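Beta-galactosidase (Trichoderma reesei, PDB 3OG2) probably hydrolyses terminal, non-reducing beta-D-galactose residues from beta-D-galactosides, as a family 35 glycoside hydrolase. Local coordinates at residues 706-719 and 818-830. Numbering follows the deposited sequence.
Sequences YGFHAGTLLFRGRF and SISWKLTGNLGGE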
loop_
_atom_site.group_PDB
_atom_site.type_symbol
_atom_site.label_atom_id
_atom_site.label_comp_id
_atom_site.label_asym_id
_atom_site.label_seq_id
_atom_site.Cartn_x
_atom_site.Cartn_y
_atom_site.Cartn_z
ATOM N N TYR A 706 -9.879 -26.396 14.886
ATOM C CA TYR A 706 -9.572 -26.371 16.313
ATOM C C TYR A 706 -9.213 -24.962 16.780
ATOM O O TYR A 706 -8.729 -24.782 17.911
ATOM C CB TYR A 706 -8.399 -27.326 16.574
ATOM C CG TYR A 706 -8.741 -28.764 16.214
ATOM C CD1 TYR A 706 -8.521 -29.236 14.923
ATOM C CD2 TYR A 706 -9.261 -29.612 17.165
ATOM C CE1 TYR A 706 -8.825 -30.549 14.580
ATOM C CE2 TYR A 706 -9.568 -30.956 16.820
ATOM C CZ TYR A 706 -9.339 -31.411 15.550
ATOM O OH TYR A 706 -9.656 -32.726 15.248
ATOM N N GLY A 707 -9.455 -23.960 15.913
ATOM C CA GLY A 707 -9.210 -22.585 16.346
ATOM C C GLY A 707 -7.843 -22.035 16.034
ATOM O O GLY A 707 -7.516 -20.934 16.563
ATOM N N PHE A 708 -7.035 -22.733 15.226
ATOM C CA PHE A 708 -5.676 -22.320 14.925
ATOM C C PHE A 708 -5.623 -21.789 13.488
ATOM O O PHE A 708 -5.719 -22.617 12.566
ATOM C CB PHE A 708 -4.694 -23.494 15.092
ATOM C CG PHE A 708 -4.722 -24.041 16.517
ATOM C CD1 PHE A 708 -4.360 -23.246 17.594
ATOM C CD2 PHE A 708 -5.102 -25.370 16.709
ATOM C CE1 PHE A 708 -4.370 -23.791 18.859
ATOM C CE2 PHE A 708 -5.159 -25.920 17.966
ATOM C CZ PHE A 708 -4.779 -25.102 19.042
ATOM N N HIS A 709 -5.437 -20.489 13.334
ATOM C CA HIS A 709 -5.555 -19.865 12.009
ATOM C C HIS A 709 -4.270 -19.231 11.512
ATOM O O HIS A 709 -4.270 -18.716 10.375
ATOM C CB HIS A 709 -6.638 -18.729 12.053
ATOM C CG HIS A 709 -7.903 -19.276 12.648
ATOM N ND1 HIS A 709 -8.524 -20.427 12.148
ATOM C CD2 HIS A 709 -8.563 -18.849 13.756
ATOM C CE1 HIS A 709 -9.584 -20.647 12.936
ATOM N NE2 HIS A 709 -9.634 -19.713 13.896
ATOM N N ALA A 710 -3.234 -19.205 12.330
ATOM C CA ALA A 710 -2.074 -18.360 12.079
ATOM C C ALA A 710 -0.763 -19.162 12.256
ATOM O O ALA A 710 -0.540 -19.835 13.267
ATOM C CB ALA A 710 -2.021 -17.206 13.077
ATOM N N GLY A 711 0.155 -18.978 11.315
ATOM C CA GLY A 711 1.515 -19.473 11.491
ATOM C C GLY A 711 1.632 -20.975 11.527
ATOM O O GLY A 711 0.800 -21.759 11.021
ATOM N N THR A 712 2.756 -21.417 12.139
ATOM C CA THR A 712 3.128 -22.803 12.014
ATOM C C THR A 712 2.259 -23.691 12.916
ATOM O O THR A 712 1.958 -23.356 14.060
ATOM C CB THR A 712 4.615 -22.941 12.462
ATOM O OG1 THR A 712 5.400 -21.957 11.811
ATOM C CG2 THR A 712 5.185 -24.332 12.168
ATOM N N LEU A 713 1.877 -24.857 12.396
ATOM C CA LEU A 713 1.138 -25.866 13.137
ATOM C C LEU A 713 2.019 -27.073 13.440
ATOM O O LEU A 713 2.945 -27.387 12.670
ATOM C CB LEU A 713 -0.035 -26.358 12.265
ATOM C CG LEU A 713 -1.031 -25.295 11.809
ATOM C CD1 LEU A 713 -2.102 -25.967 10.941
ATOM C CD2 LEU A 713 -1.635 -24.571 13.014
ATOM N N LEU A 714 1.717 -27.760 14.537
ATOM C CA LEU A 714 2.375 -29.009 14.865
ATOM C C LEU A 714 1.331 -30.082 15.143
ATOM O O LEU A 714 0.304 -29.795 15.743
ATOM C CB LEU A 714 3.332 -28.930 16.042
ATOM C CG LEU A 714 4.623 -28.141 15.809
ATOM C CD1 LEU A 714 4.407 -26.666 16.028
ATOM C CD2 LEU A 714 5.734 -28.672 16.734
ATOM N N PHE A 715 1.650 -31.291 14.729
ATOM C CA PHE A 715 0.798 -32.445 14.966
ATOM C C PHE A 715 1.622 -33.544 15.606
ATOM O O PHE A 715 2.789 -33.723 15.239
ATOM C CB PHE A 715 0.227 -33.015 13.664
ATOM C CG PHE A 715 -0.609 -31.984 12.927
ATOM C CD1 PHE A 715 -0.014 -31.013 12.098
ATOM C CD2 PHE A 715 -1.973 -31.973 13.095
ATOM C CE1 PHE A 715 -0.819 -30.036 11.523
ATOM C CE2 PHE A 715 -2.828 -31.045 12.502
ATOM C CZ PHE A 715 -2.208 -30.086 11.728
ATOM N N ARG A 716 1.026 -34.278 16.530
ATOM C CA ARG A 716 1.732 -35.421 17.157
ATOM C C ARG A 716 0.825 -36.641 17.010
ATOM O O ARG A 716 -0.322 -36.612 17.493
ATOM C CB ARG A 716 2.034 -35.143 18.640
ATOM C CG ARG A 716 3.155 -34.108 18.704
ATOM C CD ARG A 716 3.463 -33.711 20.090
ATOM N NE ARG A 716 3.847 -34.738 21.039
ATOM C CZ ARG A 716 5.070 -35.235 21.155
ATOM N NH1 ARG A 716 6.013 -34.863 20.269
ATOM N NH2 ARG A 716 5.419 -36.100 22.103
ATOM N N GLY A 717 1.324 -37.623 16.284
ATOM C CA GLY A 717 0.549 -38.809 16.019
ATOM C C GLY A 717 1.133 -40.042 16.698
ATOM O O GLY A 717 2.294 -40.418 16.421
ATOM N N ARG A 718 0.355 -40.673 17.576
ATOM C CA ARG A 718 0.791 -41.873 18.278
ATOM C C ARG A 718 0.343 -43.133 17.533
ATOM O O ARG A 718 -0.844 -43.221 17.141
ATOM C CB ARG A 718 0.157 -41.925 19.661
ATOM C CG ARG A 718 0.848 -41.062 20.691
ATOM C CD ARG A 718 -0.026 -40.916 21.921
ATOM N NE ARG A 718 0.624 -40.307 23.074
ATOM C CZ ARG A 718 0.916 -39.033 23.214
ATOM N NH1 ARG A 718 0.623 -38.152 22.234
ATOM N NH2 ARG A 718 1.511 -38.601 24.336
ATOM N N PHE A 719 1.230 -44.099 17.398
ATOM C CA PHE A 719 0.820 -45.388 16.878
ATOM C C PHE A 719 1.607 -46.492 17.584
ATOM O O PHE A 719 2.691 -46.215 18.154
ATOM C CB PHE A 719 1.039 -45.494 15.353
ATOM C CG PHE A 719 2.490 -45.500 14.882
ATOM C CD1 PHE A 719 3.119 -44.285 14.547
ATOM C CD2 PHE A 719 3.201 -46.697 14.749
ATOM C CE1 PHE A 719 4.447 -44.340 14.090
ATOM C CE2 PHE A 719 4.506 -46.737 14.328
ATOM C CZ PHE A 719 5.134 -45.539 13.970
ATOM N N SER A 818 -3.460 -47.632 12.895
ATOM C CA SER A 818 -4.163 -46.438 13.346
ATOM C C SER A 818 -3.210 -45.458 14.012
ATOM O O SER A 818 -2.269 -45.832 14.693
ATOM C CB SER A 818 -5.217 -46.877 14.390
ATOM O OG SER A 818 -6.276 -47.452 13.637
ATOM N N ILE A 819 -3.477 -44.180 13.846
ATOM C CA ILE A 819 -2.737 -43.095 14.499
ATOM C C ILE A 819 -3.755 -42.248 15.242
ATOM O O ILE A 819 -4.801 -41.902 14.662
ATOM C CB ILE A 819 -1.981 -42.217 13.501
ATOM C CG1 ILE A 819 -1.042 -43.084 12.611
ATOM C CG2 ILE A 819 -1.257 -41.121 14.246
ATOM C CD1 ILE A 819 -0.321 -42.243 11.560
ATOM N N SER A 820 -3.447 -41.941 16.497
ATOM C CA SER A 820 -4.244 -40.981 17.287
ATOM C C SER A 820 -3.444 -39.701 17.401
ATOM O O SER A 820 -2.214 -39.748 17.546
ATOM C CB SER A 820 -4.633 -41.527 18.664
ATOM O OG SER A 820 -3.509 -41.613 19.491
ATOM N N TRP A 821 -4.158 -38.551 17.348
ATOM C CA TRP A 821 -3.480 -37.291 17.107
ATOM C C TRP A 821 -3.734 -36.228 18.150
ATOM O O TRP A 821 -4.837 -36.123 18.711
ATOM C CB TRP A 821 -3.984 -36.734 15.782
ATOM C CG TRP A 821 -3.638 -37.549 14.573
ATOM C CD1 TRP A 821 -4.446 -38.518 13.995
ATOM C CD2 TRP A 821 -2.442 -37.469 13.795
ATOM N NE1 TRP A 821 -3.802 -39.042 12.894
ATOM C CE2 TRP A 821 -2.582 -38.430 12.740
ATOM C CE3 TRP A 821 -1.268 -36.682 13.887
ATOM C CZ2 TRP A 821 -1.596 -38.624 11.780
ATOM C CZ3 TRP A 821 -0.259 -36.880 12.904
ATOM C CH2 TRP A 821 -0.457 -37.852 11.882
ATOM N N LYS A 822 -2.753 -35.360 18.331
ATOM C CA LYS A 822 -2.883 -34.095 19.046
ATOM C C LYS A 822 -2.325 -33.012 18.100
ATOM O O LYS A 822 -1.580 -33.318 17.137
ATOM C CB LYS A 822 -2.062 -34.078 20.333
ATOM C CG LYS A 822 -2.469 -35.231 21.247
ATOM C CD LYS A 822 -1.847 -35.036 22.620
ATOM C CE LYS A 822 -2.154 -36.247 23.521
ATOM N NZ LYS A 822 -1.706 -35.949 24.920
ATOM N N LEU A 823 -2.730 -31.752 18.348
ATOM C CA LEU A 823 -2.223 -30.677 17.468
ATOM C C LEU A 823 -2.119 -29.396 18.251
ATOM O O LEU A 823 -2.753 -29.219 19.293
ATOM C CB LEU A 823 -3.088 -30.494 16.216
ATOM C CG LEU A 823 -4.316 -29.550 16.366
ATOM C CD1 LEU A 823 -4.873 -29.248 14.980
ATOM C CD2 LEU A 823 -5.402 -30.096 17.299
ATOM N N THR A 824 -1.324 -28.466 17.709
ATOM C CA THR A 824 -1.377 -27.097 18.196
ATOM C C THR A 824 -1.014 -26.115 17.071
ATOM O O THR A 824 -0.188 -26.405 16.214
ATOM C CB THR A 824 -0.428 -26.862 19.378
ATOM O OG1 THR A 824 -0.746 -25.593 19.968
ATOM C CG2 THR A 824 1.056 -26.882 18.965
ATOM N N GLY A 825 -1.634 -24.939 17.202
ATOM C CA GLY A 825 -1.139 -23.722 16.587
ATOM C C GLY A 825 -0.793 -22.746 17.740
ATOM O O GLY A 825 -0.280 -23.169 18.782
ATOM N N ASN A 826 -1.076 -21.454 17.536
ATOM C CA ASN A 826 -0.745 -20.462 18.567
ATOM C C ASN A 826 -1.445 -20.857 19.871
ATOM O O ASN A 826 -2.598 -21.345 19.857
ATOM C CB ASN A 826 -1.224 -19.077 18.120
ATOM C CG ASN A 826 -2.746 -18.926 18.084
ATOM O OD1 ASN A 826 -3.396 -19.451 17.148
ATOM N ND2 ASN A 826 -3.316 -18.243 19.068
ATOM N N LEU A 827 -0.757 -20.631 20.970
ATOM C CA LEU A 827 -1.311 -21.034 22.255
ATOM C C LEU A 827 -2.674 -20.381 22.480
ATOM O O LEU A 827 -2.791 -19.149 22.423
ATOM C CB LEU A 827 -0.351 -20.625 23.375
ATOM C CG LEU A 827 -0.799 -21.080 24.784
ATOM C CD1 LEU A 827 -0.737 -22.582 24.892
ATOM C CD2 LEU A 827 0.136 -20.445 25.839
ATOM N N GLY A 828 -3.679 -21.214 22.811
ATOM C CA GLY A 828 -4.996 -20.663 23.088
ATOM C C GLY A 828 -5.900 -20.636 21.877
ATOM O O GLY A 828 -7.108 -20.468 22.018
ATOM N N GLY A 829 -5.310 -20.734 20.655
ATOM C CA GLY A 829 -6.124 -20.622 19.447
ATOM C C GLY A 829 -6.867 -19.297 19.392
ATOM O O GLY A 829 -6.224 -18.219 19.418
ATOM N N GLU A 830 -8.207 -19.317 19.290
ATOM C CA GLU A 830 -8.993 -18.092 19.234
ATOM C C GLU A 830 -8.981 -17.381 20.572
ATOM O O GLU A 830 -9.270 -16.165 20.562
ATOM C CB GLU A 830 -10.450 -18.392 18.806
ATOM C CG GLU A 830 -10.412 -18.841 17.330
ATOM C CD GLU A 830 -11.608 -19.617 16.871
ATOM O OE1 GLU A 830 -12.608 -19.822 17.603
ATOM O OE2 GLU A 830 -11.569 -20.067 15.705
HETATM O O HOH W 1 -5.704 -18.951 15.828
HETATM O O HOH W 2 -2.429 -20.818 14.991
HETATM O O HOH W 3 -0.924 -38.250 19.845
#
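L714, R716 and R718 pair with T824, K822 and S820 through six backbone hydrogen bonds, two per residue pair, all with N-H...O angles of at least 160°. Strand 820-824 is outermost in a five-stranded antiparallel sheet, with 775-782 on the other flank of 713-719; 706-719 lies in the second all-beta domain, away from the galactose site.

Among apolar contacts, L823 lays CD2 over the Y706 ring face, 3.9 Å from its centroid, and CB 3.6 Å from F715 CD2. G717 CA sits over the W821 six-membered ring at 3.9 Å; a CB there would clash with W821 CZ3 and I819 CG2. F708, its CG anti to the carbonyl carbon (chi1 -59°), presents one ring face to T824 CA and to G825 N, 3.1 Å above the ring plane. Replacing F708 by alanine would probably strip both of aromatic cover and open a gap beside L823 CG.

Beyond the strands, H709 NE2 donates to the anti lone pair of E830 OE2 (2.7 Å, 162°), ring and carboxylate nearly coplanar; R134 also pairs with that oxygen. N826 OD1 accepts from two waters, each 2.7 Å away, which reach G707 O, H709 N and A710 O.

R718 NH1 and K822 NZ lie 4.2 Å apart because both, with R716, salt-bridge D677, whose carboxylate probably balances their charge in part.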